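Local structure of geranyltranstransferase (Agrobacterium tumefaciens, 2H8O) at residues 52-57 against 113-118; 85-90 against 117-122; 91-96 against 108-113; 97-102 against 245-250; 178-183 against 233-238. The protein probably catalyses the head-to-tail condensation of geranyl diphosphate with isopentenyl diphosphate, yielding farnesyl diphosphate and releasing diphosphate. All coordinates share one frame; numbering follows the deposited sequence. Where two conformers were deposited one is given.

Contact 1 of 5, residues 52-57 against 113-118; sequences ALLGHL and ALECLH
The carboxylate of Glu115 is the flat group of this contact, yet Leu54 meets Glu115 lower down, on its methylene chain: Leu54 CD1 lies 4.1 Å from Glu115 CG, and the two side chains cross at about a right angle. No atom of 52-57 touches either face of the carboxylate. The Glu115 chain bends at chi2 (61°), carrying the acid group away from the leucine, so that OE2 forms a salt bridge with Arg87. The other branch of Leu54 makes the closest approach. Its CD2 methyl comes to 3.5 Å from Cys116 SG, methyl against polarisable sulfur. Leucine suits this place because its fork spreads over two neighbours on successive positions of helix 104-125, and it also touches Ala112. Between 52-57 and 113-118 the nearest CA atoms, those of Leu54 and Cys116, are 8.2 Å apart. All three touching residues are buried, and the contact packs the C-terminal end of helix 34-57 against helix 104-125 inside the all-helical bundle. The chemistry is divided within a single residue: the aliphatic part of Glu115 contributes to apolar packing, while its acid group is paired with an arginine, which would probably keep the buried carboxylate ionised.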
# COMPACT_ATOMS: atom_id res chain seq x y z
N ALA A 52 -20.31 -2.61 8.06
CA ALA A 52 -20.89 -3.81 7.47
C ALA A 52 -20.09 -4.25 6.24
O ALA A 52 -19.71 -5.42 6.11
CB ALA A 52 -22.37 -3.58 7.13
N LEU A 53 -19.75 -3.29 5.37
CA LEU A 53 -18.95 -3.63 4.19
C LEU A 53 -17.55 -4.10 4.61
O LEU A 53 -17.04 -5.10 4.10
CB LEU A 53 -18.88 -2.47 3.22
CG LEU A 53 -18.05 -2.72 1.96
CD1 LEU A 53 -18.58 -3.88 1.12
CD2 LEU A 53 -18.02 -1.47 1.11
N LEU A 54 -16.93 -3.39 5.54
CA LEU A 54 -15.62 -3.82 6.08
C LEU A 54 -15.64 -5.26 6.60
O LEU A 54 -14.73 -6.04 6.34
CB LEU A 54 -15.17 -2.86 7.17
CG LEU A 54 -14.67 -1.51 6.63
CD1 LEU A 54 -14.61 -0.49 7.77
CD2 LEU A 54 -13.30 -1.67 5.94
N GLY A 55 -16.70 -5.64 7.32
CA GLY A 55 -16.79 -7.00 7.83
C GLY A 55 -16.81 -8.00 6.70
O GLY A 55 -16.22 -9.09 6.79
N HIS A 56 -17.53 -7.65 5.65
CA HIS A 56 -17.61 -8.45 4.45
C HIS A 56 -16.24 -8.55 3.77
O HIS A 56 -15.77 -9.64 3.44
CB HIS A 56 -18.66 -7.85 3.52
CG HIS A 56 -18.81 -8.59 2.24
ND1 HIS A 56 -19.34 -9.86 2.18
CD2 HIS A 56 -18.50 -8.24 0.96
CE1 HIS A 56 -19.35 -10.27 0.92
NE2 HIS A 56 -18.86 -9.30 0.16
N LEU A 57 -15.57 -7.40 3.62
CA LEU A 57 -14.26 -7.37 2.95
C LEU A 57 -13.16 -8.08 3.74
O LEU A 57 -12.13 -8.47 3.16
CB LEU A 57 -13.85 -5.93 2.66
CG LEU A 57 -14.71 -5.15 1.67
CD1 LEU A 57 -14.43 -3.65 1.73
CD2 LEU A 57 -14.47 -5.66 0.26
N ALA A 113 -12.23 1.56 1.83
CA ALA A 113 -10.81 1.56 1.49
C ALA A 113 -10.07 2.58 2.31
O ALA A 113 -9.01 2.27 2.91
CB ALA A 113 -10.61 1.86 0.03
N LEU A 114 -10.60 3.80 2.35
CA LEU A 114 -9.95 4.88 3.09
C LEU A 114 -9.88 4.56 4.58
O LEU A 114 -8.88 4.85 5.26
CB LEU A 114 -10.69 6.19 2.85
CG LEU A 114 -10.15 7.42 3.59
CD1 LEU A 114 -8.66 7.67 3.27
CD2 LEU A 114 -11.01 8.65 3.28
N GLU A 115 -10.94 3.94 5.10
CA GLU A 115 -10.94 3.53 6.49
C GLU A 115 -9.88 2.45 6.79
O GLU A 115 -9.22 2.47 7.86
CB GLU A 115 -12.34 3.08 6.93
CG GLU A 115 -12.50 2.92 8.45
CD GLU A 115 -12.26 4.17 9.30
OE1 GLU A 115 -12.19 5.30 8.78
OE2 GLU A 115 -12.17 4.04 10.54
N CYS A 116 -9.72 1.49 5.88
CA CYS A 116 -8.68 0.48 6.05
C CYS A 116 -7.32 1.18 6.17
O CYS A 116 -6.51 0.83 7.00
CB CYS A 116 -8.62 -0.49 4.88
SG CYS A 116 -9.90 -1.74 4.94
N LEU A 117 -7.09 2.17 5.30
CA LEU A 117 -5.80 2.88 5.33
C LEU A 117 -5.66 3.67 6.64
O LEU A 117 -4.62 3.62 7.30
CB LEU A 117 -5.67 3.76 4.07
CG LEU A 117 -4.23 4.21 3.77
CD1 LEU A 117 -3.97 4.39 2.26
CD2 LEU A 117 -3.88 5.42 4.58
N HIS A 118 -6.69 4.43 7.00
CA HIS A 118 -6.66 5.10 8.29
C HIS A 118 -6.30 4.13 9.44
O HIS A 118 -5.45 4.40 10.27
CB HIS A 118 -8.01 5.80 8.56
CG HIS A 118 -8.15 6.32 9.96
ND1 HIS A 118 -7.32 7.29 10.48
CD2 HIS A 118 -9.02 5.98 10.94
CE1 HIS A 118 -7.69 7.54 11.73
NE2 HIS A 118 -8.72 6.75 12.03

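Contact 2 of 5, residues 85-90 against 117-122; sequences GKRLRP and LHCYSL
Arg89 and His118 face each other with their CA atoms 8.2 Å apart, where a turn containing Gly85, at positive phi, and Arg87, the N-cap residue, leads into helix 88-99 alongside the already helical 117-122. The guanidinium of Arg89 lies flat on the imidazole of His118, planes 8° apart and centres separated by 3.8 Å. Arg89 NH1 does the closest touching, 3.4 Å from His118 CE1 and toward the rim of the ring. Farther back along the extended arginine chain, Arg89 CD rests 4.0 Å from His118 CG. Leu122 CG lies over the opposite face of the imidazole, 4.1 Å above its plane, while NE2 is hydrogen-bonded to Gly84 O; together these neighbours help to fix the ring's rotation. Arg87 reaches across differently: its chain bends at chi2 (-58°), bringing NH1 within 3.9 Å of Cys119 SG, which sits at the guanidinium edge in its plane. Arg87 NE has a second salt bridge, to Glu51. The Gly-Lys-Arg-Leu-Arg-Pro sequence is a signature of trans-prenyltransferases, and in relatives it helps line the site for the diphosphate of isopentenyl diphosphate. A stacked arginine-histidine pair here is consistent with such an anion pocket.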
# COMPACT_ATOMS: atom_id res chain seq x y z
N GLY A 85 -12.19 4.04 15.41
CA GLY A 85 -12.92 5.25 15.80
C GLY A 85 -14.26 5.44 15.13
O GLY A 85 -14.92 4.48 14.75
N LYS A 86 -14.64 6.71 14.98
CA LYS A 86 -16.01 7.08 14.64
C LYS A 86 -16.32 7.16 13.13
O LYS A 86 -17.45 7.49 12.75
CB LYS A 86 -16.35 8.42 15.31
CG LYS A 86 -16.28 8.38 16.85
CD LYS A 86 -16.94 7.15 17.44
CE LYS A 86 -17.31 7.33 18.92
NZ LYS A 86 -18.60 8.08 19.09
N ARG A 87 -15.35 6.82 12.28
CA ARG A 87 -15.56 6.68 10.85
C ARG A 87 -15.86 8.02 10.14
O ARG A 87 -16.57 8.07 9.15
CB ARG A 87 -16.66 5.66 10.52
CG ARG A 87 -16.62 4.40 11.36
CD ARG A 87 -15.30 3.62 11.28
NE ARG A 87 -15.42 2.42 12.08
CZ ARG A 87 -14.43 1.58 12.38
NH1 ARG A 87 -13.20 1.80 11.96
NH2 ARG A 87 -14.69 0.52 13.14
N LEU A 88 -15.24 9.09 10.61
CA LEU A 88 -15.36 10.39 9.94
C LEU A 88 -14.89 10.35 8.49
O LEU A 88 -15.48 11.00 7.62
CB LEU A 88 -14.58 11.46 10.70
CG LEU A 88 -14.60 12.84 10.07
CD1 LEU A 88 -16.01 13.39 10.04
CD2 LEU A 88 -13.65 13.78 10.81
N ARG A 89 -13.80 9.64 8.22
CA ARG A 89 -13.26 9.66 6.85
C ARG A 89 -14.24 9.01 5.83
O ARG A 89 -14.57 9.64 4.81
CB ARG A 89 -11.84 9.08 6.82
CG ARG A 89 -10.89 10.03 7.55
CD ARG A 89 -9.56 9.40 7.92
NE ARG A 89 -8.80 10.27 8.82
CZ ARG A 89 -9.04 10.40 10.11
NH1 ARG A 89 -10.04 9.73 10.71
NH2 ARG A 89 -8.29 11.21 10.84
N PRO A 90 -14.73 7.78 6.10
CA PRO A 90 -15.79 7.26 5.25
C PRO A 90 -17.04 8.15 5.17
O PRO A 90 -17.64 8.25 4.11
CB PRO A 90 -16.15 5.92 5.89
CG PRO A 90 -15.21 5.67 6.92
CD PRO A 90 -14.26 6.79 7.08
N LEU A 117 -7.09 2.17 5.30
CA LEU A 117 -5.80 2.88 5.33
C LEU A 117 -5.66 3.67 6.64
O LEU A 117 -4.62 3.62 7.30
CB LEU A 117 -5.67 3.76 4.07
CG LEU A 117 -4.23 4.21 3.77
CD1 LEU A 117 -3.97 4.39 2.26
CD2 LEU A 117 -3.88 5.42 4.58
N HIS A 118 -6.69 4.43 7.00
CA HIS A 118 -6.66 5.10 8.29
C HIS A 118 -6.30 4.13 9.44
O HIS A 118 -5.45 4.40 10.27
CB HIS A 118 -8.01 5.80 8.56
CG HIS A 118 -8.15 6.32 9.96
ND1 HIS A 118 -7.32 7.29 10.48
CD2 HIS A 118 -9.02 5.98 10.94
CE1 HIS A 118 -7.69 7.54 11.73
NE2 HIS A 118 -8.72 6.75 12.03
N CYS A 119 -6.97 2.99 9.48
CA CYS A 119 -6.75 2.04 10.55
C CYS A 119 -5.35 1.43 10.51
O CYS A 119 -4.76 1.18 11.56
CB CYS A 119 -7.81 0.95 10.55
SG CYS A 119 -9.47 1.59 10.98
N TYR A 120 -4.79 1.22 9.32
CA TYR A 120 -3.42 0.70 9.24
C TYR A 120 -2.49 1.69 9.92
O TYR A 120 -1.55 1.30 10.62
CB TYR A 120 -2.97 0.44 7.78
CG TYR A 120 -1.82 1.33 7.28
CD1 TYR A 120 -0.51 1.12 7.69
CD2 TYR A 120 -2.06 2.34 6.35
CE1 TYR A 120 0.53 1.92 7.25
CE2 TYR A 120 -1.04 3.15 5.90
CZ TYR A 120 0.26 2.92 6.33
OH TYR A 120 1.33 3.71 5.90
N SER A 121 -2.73 2.98 9.68
CA SER A 121 -1.82 3.99 10.20
C SER A 121 -1.80 3.96 11.73
O SER A 121 -0.75 4.18 12.34
CB SER A 121 -2.18 5.37 9.65
OG SER A 121 -3.30 5.95 10.30
N LEU A 122 -2.94 3.65 12.34
CA LEU A 122 -3.04 3.62 13.80
C LEU A 122 -2.31 2.39 14.34
O LEU A 122 -1.60 2.46 15.34
CB LEU A 122 -4.49 3.58 14.25
CG LEU A 122 -5.43 4.66 13.73
CD1 LEU A 122 -6.86 4.41 14.21
CD2 LEU A 122 -4.95 6.05 14.10

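Contact 3 of 5, residues 91-96 against 108-113; sequences FLVIES and LHVGAA
Val93 and Gly111 form the tight part of this contact, where their CA atoms are only 5.5 Å apart. Segments 91-96 and 108-113, parts of helices 88-99 and 104-125, run nearly antiparallel, at 160°, with axes approaching to 8.3 Å. Such closeness suits a glycine: Gly111 presents bare backbone, and Val93 settles directly against it. Val93 CG1 stands 3.8 Å from Gly111 N, while its CB and CG2 lie over Gly111 CA. With CG1 anti to its own backbone nitrogen (chi1 177°), Val93 also brings that methyl to 4.1 Å from Val110 CG1, the two valines crossing at about a right angle. Compact beta-branched side chains fit here, since they offer rigid methyls close to the helix surface. Val93 and Val110 are buried, and helix 211-237 lies beyond them, with Ala229 against Val93 and Ile236 against Val110. The other flank is looser and partly exposed. There Ile94 and Leu108 lie side by side, pointing the same way, and touch through their ends, Ile94 CD1 to Leu108 CD1 at 4.1 Å. The longer chains span a margin that lies farther from the glycine, and Thr50 and Asn46 of helix 34-57 also pack on Ile94. Neighbouring antiparallel helices joined by a short turn are the kind of packing of which the all-alpha isoprenoid synthase fold is built.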
# COMPACT_ATOMS: atom_id res chain seq x y z
N PHE A 91 -17.41 8.78 6.28
CA PHE A 91 -18.54 9.69 6.28
C PHE A 91 -18.35 10.76 5.21
O PHE A 91 -19.27 11.06 4.42
CB PHE A 91 -18.70 10.35 7.66
CG PHE A 91 -19.64 11.50 7.66
CD1 PHE A 91 -20.98 11.34 7.98
CD2 PHE A 91 -19.19 12.77 7.32
CE1 PHE A 91 -21.83 12.44 7.97
CE2 PHE A 91 -20.06 13.85 7.31
CZ PHE A 91 -21.35 13.69 7.64
N LEU A 92 -17.15 11.34 5.18
CA LEU A 92 -16.86 12.43 4.26
C LEU A 92 -16.89 11.96 2.80
O LEU A 92 -17.42 12.67 1.91
CB LEU A 92 -15.53 13.10 4.60
CG LEU A 92 -15.51 13.89 5.93
CD1 LEU A 92 -14.07 14.21 6.35
CD2 LEU A 92 -16.35 15.16 5.83
N VAL A 93 -16.37 10.77 2.53
CA VAL A 93 -16.45 10.19 1.19
C VAL A 93 -17.92 10.00 0.75
O VAL A 93 -18.36 10.48 -0.32
CB VAL A 93 -15.69 8.88 1.08
CG1 VAL A 93 -15.87 8.29 -0.33
CG2 VAL A 93 -14.19 9.07 1.41
N ILE A 94 -18.67 9.31 1.59
CA ILE A 94 -20.07 9.01 1.32
C ILE A 94 -20.85 10.31 1.07
O ILE A 94 -21.65 10.40 0.13
CB ILE A 94 -20.68 8.23 2.51
CG1 ILE A 94 -20.09 6.80 2.56
CG2 ILE A 94 -22.22 8.17 2.39
CD1 ILE A 94 -20.29 6.09 3.87
N GLU A 95 -20.64 11.30 1.92
CA GLU A 95 -21.43 12.54 1.83
C GLU A 95 -20.97 13.47 0.70
O GLU A 95 -21.78 14.19 0.12
CB GLU A 95 -21.53 13.23 3.19
CG GLU A 95 -22.30 12.38 4.24
CD GLU A 95 -23.75 12.03 3.80
OE1 GLU A 95 -24.39 12.85 3.09
OE2 GLU A 95 -24.28 10.96 4.19
N SER A 96 -19.69 13.44 0.36
CA SER A 96 -19.19 14.16 -0.81
C SER A 96 -19.80 13.55 -2.07
O SER A 96 -20.29 14.26 -2.96
CB SER A 96 -17.66 14.11 -0.89
OG SER A 96 -17.20 14.82 -2.03
N LEU A 108 -19.40 4.04 -0.86
CA LEU A 108 -19.24 3.12 0.26
C LEU A 108 -17.93 2.31 0.15
O LEU A 108 -17.20 2.16 1.14
CB LEU A 108 -20.44 2.19 0.35
CG LEU A 108 -20.51 1.31 1.59
CD1 LEU A 108 -20.72 2.16 2.84
CD2 LEU A 108 -21.62 0.27 1.44
N HIS A 109 -17.63 1.82 -1.05
CA HIS A 109 -16.40 1.03 -1.27
C HIS A 109 -15.17 1.90 -1.05
O HIS A 109 -14.23 1.48 -0.37
CB HIS A 109 -16.40 0.41 -2.67
CG HIS A 109 -17.16 -0.87 -2.71
ND1 HIS A 109 -18.52 -0.93 -2.51
CD2 HIS A 109 -16.74 -2.15 -2.83
CE1 HIS A 109 -18.92 -2.19 -2.53
NE2 HIS A 109 -17.86 -2.95 -2.72
N VAL A 110 -15.17 3.10 -1.63
CA VAL A 110 -14.00 4.00 -1.45
C VAL A 110 -13.86 4.44 0.01
O VAL A 110 -12.74 4.50 0.52
CB VAL A 110 -14.07 5.19 -2.40
CG1 VAL A 110 -12.93 6.17 -2.14
CG2 VAL A 110 -14.05 4.67 -3.83
N GLY A 111 -14.97 4.71 0.69
CA GLY A 111 -14.93 5.01 2.13
C GLY A 111 -14.32 3.87 2.92
O GLY A 111 -13.50 4.08 3.81
N ALA A 112 -14.72 2.63 2.61
CA ALA A 112 -14.16 1.46 3.29
C ALA A 112 -12.65 1.35 3.07
O ALA A 112 -11.91 1.05 3.99
CB ALA A 112 -14.87 0.17 2.87
N ALA A 113 -12.23 1.56 1.83
CA ALA A 113 -10.81 1.56 1.49
C ALA A 113 -10.07 2.58 2.31
O ALA A 113 -9.01 2.27 2.91
CB ALA A 113 -10.61 1.86 0.03

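Contact 4 of 5, residues 97-102 against 245-250; sequences VALLGG and QRLRLF
Leu100 and Leu247 face each other across a wide backbone gap, 9.7 Å between their CA atoms, where helix 88-99 ends against 245-250, a segment of the long helix 241-267. The ending is a Schellman motif: Gly102 N bonds to Val97 O at 2.9 Å and Gly101 N to Ala98 O, with Gly101 at a positive phi of 72° that glycine adopts easily. Two consecutive leucines, Leu99 and Leu100, both aim at Leu247. Leu100 CD1 reaches Leu247 CG at 3.9 Å and also touches its CD2 methyl, the two chains sliding past each other in opposite directions. More lightly, Leu99 CD2 meets Leu247 CD1 at 4.3 Å. Long, branched leucines suit a gap of this width, since each can span part of it and spread its methyls in the middle. Tyr316 packs on both Leu99 and Leu100. Leu100 also packs on Ala234 and Ala237 of helix 211-237, so the end of helix 88-99 fits among helices 211-237 and 241-267. The charged neighbours of Leu247 point elsewhere, Arg248 reaching a salt bridge with Asp65 of the second subunit. The segments are thus held by the burial and close packing of hydrocarbon, without directional polar links.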
# COMPACT_ATOMS: atom_id res chain seq x y z
N VAL A 97 -19.80 12.22 -2.13
CA VAL A 97 -20.42 11.53 -3.25
C VAL A 97 -21.91 11.90 -3.35
O VAL A 97 -22.40 12.20 -4.45
CB VAL A 97 -20.24 10.00 -3.15
CG1 VAL A 97 -21.04 9.30 -4.24
CG2 VAL A 97 -18.74 9.61 -3.27
N ALA A 98 -22.64 11.90 -2.23
CA ALA A 98 -24.07 12.23 -2.23
C ALA A 98 -24.31 13.67 -2.68
O ALA A 98 -25.25 13.93 -3.47
CB ALA A 98 -24.66 12.01 -0.86
N LEU A 99 -23.49 14.59 -2.17
CA LEU A 99 -23.60 16.00 -2.54
C LEU A 99 -23.57 16.19 -4.05
O LEU A 99 -24.33 17.02 -4.59
CB LEU A 99 -22.48 16.82 -1.91
CG LEU A 99 -22.47 18.32 -2.24
CD1 LEU A 99 -23.62 19.04 -1.54
CD2 LEU A 99 -21.11 18.90 -1.88
N LEU A 100 -22.69 15.44 -4.71
CA LEU A 100 -22.39 15.59 -6.14
C LEU A 100 -23.13 14.58 -7.02
O LEU A 100 -22.88 14.50 -8.22
CB LEU A 100 -20.87 15.49 -6.35
CG LEU A 100 -20.04 16.52 -5.58
CD1 LEU A 100 -18.51 16.36 -5.74
CD2 LEU A 100 -20.47 17.92 -6.01
N GLY A 101 -24.02 13.80 -6.41
CA GLY A 101 -24.88 12.87 -7.13
C GLY A 101 -24.22 11.62 -7.70
O GLY A 101 -24.79 10.99 -8.62
N GLY A 102 -23.08 11.23 -7.14
CA GLY A 102 -22.38 10.02 -7.56
C GLY A 102 -23.01 8.76 -7.03
O GLY A 102 -24.00 8.82 -6.30
N GLN A 245 -11.77 20.75 -7.46
CA GLN A 245 -11.01 21.71 -6.66
C GLN A 245 -11.81 22.24 -5.48
O GLN A 245 -11.26 22.40 -4.40
CB GLN A 245 -10.49 22.92 -7.49
CG GLN A 245 -9.31 22.60 -8.34
CD GLN A 245 -8.22 21.93 -7.56
OE1 GLN A 245 -7.77 22.44 -6.54
NE2 GLN A 245 -7.85 20.71 -7.97
N ARG A 246 -13.09 22.54 -5.69
CA ARG A 246 -13.96 23.04 -4.63
C ARG A 246 -14.01 22.03 -3.47
O ARG A 246 -13.84 22.40 -2.30
CB ARG A 246 -15.37 23.29 -5.17
CG ARG A 246 -16.35 23.84 -4.14
CD ARG A 246 -17.65 24.34 -4.79
NE ARG A 246 -17.35 25.43 -5.75
CZ ARG A 246 -17.19 26.73 -5.44
NH1 ARG A 246 -17.36 27.19 -4.20
NH2 ARG A 246 -16.88 27.59 -6.40
N LEU A 247 -14.24 20.77 -3.80
CA LEU A 247 -14.33 19.74 -2.74
C LEU A 247 -12.98 19.49 -2.06
O LEU A 247 -12.94 19.30 -0.84
CB LEU A 247 -14.98 18.45 -3.25
CG LEU A 247 -16.50 18.38 -3.06
CD1 LEU A 247 -16.87 18.28 -1.58
CD2 LEU A 247 -17.22 19.57 -3.69
N ARG A 248 -11.90 19.52 -2.82
CA ARG A 248 -10.54 19.51 -2.25
C ARG A 248 -10.34 20.65 -1.22
O ARG A 248 -9.89 20.44 -0.03
CB ARG A 248 -9.50 19.57 -3.38
CG ARG A 248 -8.07 19.43 -2.93
CD ARG A 248 -7.12 19.70 -4.10
NE ARG A 248 -5.72 19.77 -3.71
CZ ARG A 248 -4.93 18.71 -3.54
NH1 ARG A 248 -5.39 17.49 -3.71
NH2 ARG A 248 -3.65 18.89 -3.19
N LEU A 249 -10.65 21.86 -1.63
CA LEU A 249 -10.51 22.99 -0.74
C LEU A 249 -11.36 22.81 0.51
O LEU A 249 -10.91 23.10 1.63
CB LEU A 249 -10.88 24.29 -1.44
CG LEU A 249 -10.01 24.95 -2.48
CD1 LEU A 249 -10.62 26.32 -2.74
CD2 LEU A 249 -8.57 25.12 -2.00
N PHE A 250 -12.59 22.34 0.34
CA PHE A 250 -13.47 22.05 1.48
C PHE A 250 -12.78 21.05 2.42
O PHE A 250 -12.75 21.22 3.64
CB PHE A 250 -14.82 21.51 1.01
CG PHE A 250 -15.75 21.18 2.13
CD1 PHE A 250 -16.51 22.16 2.77
CD2 PHE A 250 -15.86 19.88 2.58
CE1 PHE A 250 -17.36 21.83 3.81
CE2 PHE A 250 -16.70 19.55 3.64
CZ PHE A 250 -17.45 20.52 4.24

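Contact 5 of 5, residues 178-183 against 233-238; sequences KAALVI and GAIIAG
Ile235 supplies the main bump of this contact, its CG2 methyl entering the shallow hollow between Ala180 and Leu181. Ala180 CB is 3.8 Å from Ile235 CG2, and Leu181 CG, at the same distance from that methyl, stands roughly at a right angle to the alanine as seen from it; Leu181 CD2 leans on Ile235 CB at 3.9 Å. The small alanine makes the floor low enough for the isoleucine to enter, and the leucine forms the raised wall beside it. Leu181 is in turn a wedge: its CD2 branch lies along Ile235, the two chains sliding past each other in opposite directions, while its CD1 branch comes to 4.0 Å from Ile236 CG1, crossing that side chain at about a right angle. One forked residue thereby engages two consecutive isoleucines. In Ile235, CG1 lies anti to the carbonyl carbon (chi1 -64°) and the chain then runs on extended (chi2 175°), so CD1 also meets Leu181 CD2. The helices run almost antiparallel, 163° apart with axes 9.6 Å from each other. Helix 211-237 stops just beyond, in a Schellman turn at Gly238. Val110 of helix 104-125 packs against both Leu181 and Ile236, Ile166 of helix 148-167 backs Leu181, and the far face of helix 175-189 meets Ala167 of the second subunit through Val182 and Ile183.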
# COMPACT_ATOMS: atom_id res chain seq x y z
N LYS A 178 -11.10 5.04 -10.95
CA LYS A 178 -10.30 4.17 -10.07
C LYS A 178 -8.82 4.57 -10.09
O LYS A 178 -8.21 4.75 -9.05
CB LYS A 178 -10.48 2.71 -10.46
CG LYS A 178 -11.85 2.16 -10.05
CD LYS A 178 -12.16 0.80 -10.66
CE LYS A 178 -13.27 0.08 -9.88
NZ LYS A 178 -13.96 -0.97 -10.66
N ALA A 179 -8.25 4.73 -11.28
CA ALA A 179 -6.83 5.14 -11.39
C ALA A 179 -6.60 6.48 -10.71
O ALA A 179 -5.64 6.65 -9.96
CB ALA A 179 -6.37 5.18 -12.85
N ALA A 180 -7.49 7.45 -10.95
CA ALA A 180 -7.38 8.76 -10.33
C ALA A 180 -7.40 8.68 -8.81
O ALA A 180 -6.67 9.37 -8.12
CB ALA A 180 -8.51 9.67 -10.81
N LEU A 181 -8.27 7.81 -8.29
CA LEU A 181 -8.37 7.62 -6.84
C LEU A 181 -7.12 6.94 -6.29
O LEU A 181 -6.69 7.27 -5.18
CB LEU A 181 -9.58 6.74 -6.52
CG LEU A 181 -10.95 7.40 -6.63
CD1 LEU A 181 -12.04 6.36 -6.49
CD2 LEU A 181 -11.13 8.47 -5.59
N VAL A 182 -6.56 5.97 -7.00
CA VAL A 182 -5.35 5.28 -6.55
C VAL A 182 -4.21 6.31 -6.43
O VAL A 182 -3.49 6.36 -5.41
CB VAL A 182 -4.97 4.12 -7.47
CG1 VAL A 182 -3.54 3.58 -7.11
CG2 VAL A 182 -6.01 2.96 -7.39
N ILE A 183 -4.07 7.15 -7.45
CA ILE A 183 -3.05 8.21 -7.42
C ILE A 183 -3.31 9.15 -6.24
O ILE A 183 -2.42 9.42 -5.44
CB ILE A 183 -2.99 9.02 -8.75
CG1 ILE A 183 -2.66 8.12 -9.95
CG2 ILE A 183 -2.00 10.20 -8.64
CD1 ILE A 183 -3.06 8.77 -11.28
N GLY A 233 -15.10 12.35 -3.50
CA GLY A 233 -16.49 12.40 -3.94
C GLY A 233 -16.62 12.98 -5.34
O GLY A 233 -17.39 12.47 -6.17
N ALA A 234 -15.87 14.05 -5.60
CA ALA A 234 -15.81 14.66 -6.92
C ALA A 234 -15.21 13.72 -7.96
O ALA A 234 -15.71 13.61 -9.08
CB ALA A 234 -15.03 15.97 -6.87
N ILE A 235 -14.14 13.00 -7.60
CA ILE A 235 -13.55 12.04 -8.53
C ILE A 235 -14.55 10.91 -8.86
O ILE A 235 -14.75 10.54 -10.03
CB ILE A 235 -12.25 11.43 -7.95
CG1 ILE A 235 -11.21 12.52 -7.79
CG2 ILE A 235 -11.74 10.33 -8.87
CD1 ILE A 235 -9.96 12.03 -7.12
N ILE A 236 -15.20 10.39 -7.84
CA ILE A 236 -16.19 9.32 -8.00
C ILE A 236 -17.38 9.81 -8.84
O ILE A 236 -17.91 9.07 -9.65
CB ILE A 236 -16.67 8.85 -6.62
CG1 ILE A 236 -15.54 8.09 -5.88
CG2 ILE A 236 -17.95 7.99 -6.75
CD1 ILE A 236 -15.77 7.92 -4.36
N ALA A 237 -17.82 11.04 -8.60
CA ALA A 237 -19.00 11.59 -9.28
C ALA A 237 -18.70 11.99 -10.72
O ALA A 237 -19.63 12.27 -11.50
CB ALA A 237 -19.56 12.76 -8.51
N GLY A 238 -17.43 12.03 -11.10
CA GLY A 238 -17.01 12.45 -12.43
C GLY A 238 -17.17 13.95 -12.63
O GLY A 238 -17.52 14.41 -13.73

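Helix 104-125 carries one side of contacts 1, 2 and 3, and helix 88-99 one side of contacts 2, 3 and 4, so this antiparallel pair joins four of the five. The first three have centres 9 to 11 Å apart. Along the chain contact 3 is nested within contacts 1 and 2, contact 4 crosses all three, and contact 5, inside the loop of contact 4, opens only after contacts 1 to 3 have closed. Contacts 4 and 5 meet where Leu100 packs on Ala234, and Val110 links contact 3 to contact 5. Contact 2, near the probable diphosphate site, is centred about 20 Å from the centre of contact 4 and 19 Å from that of contact 5.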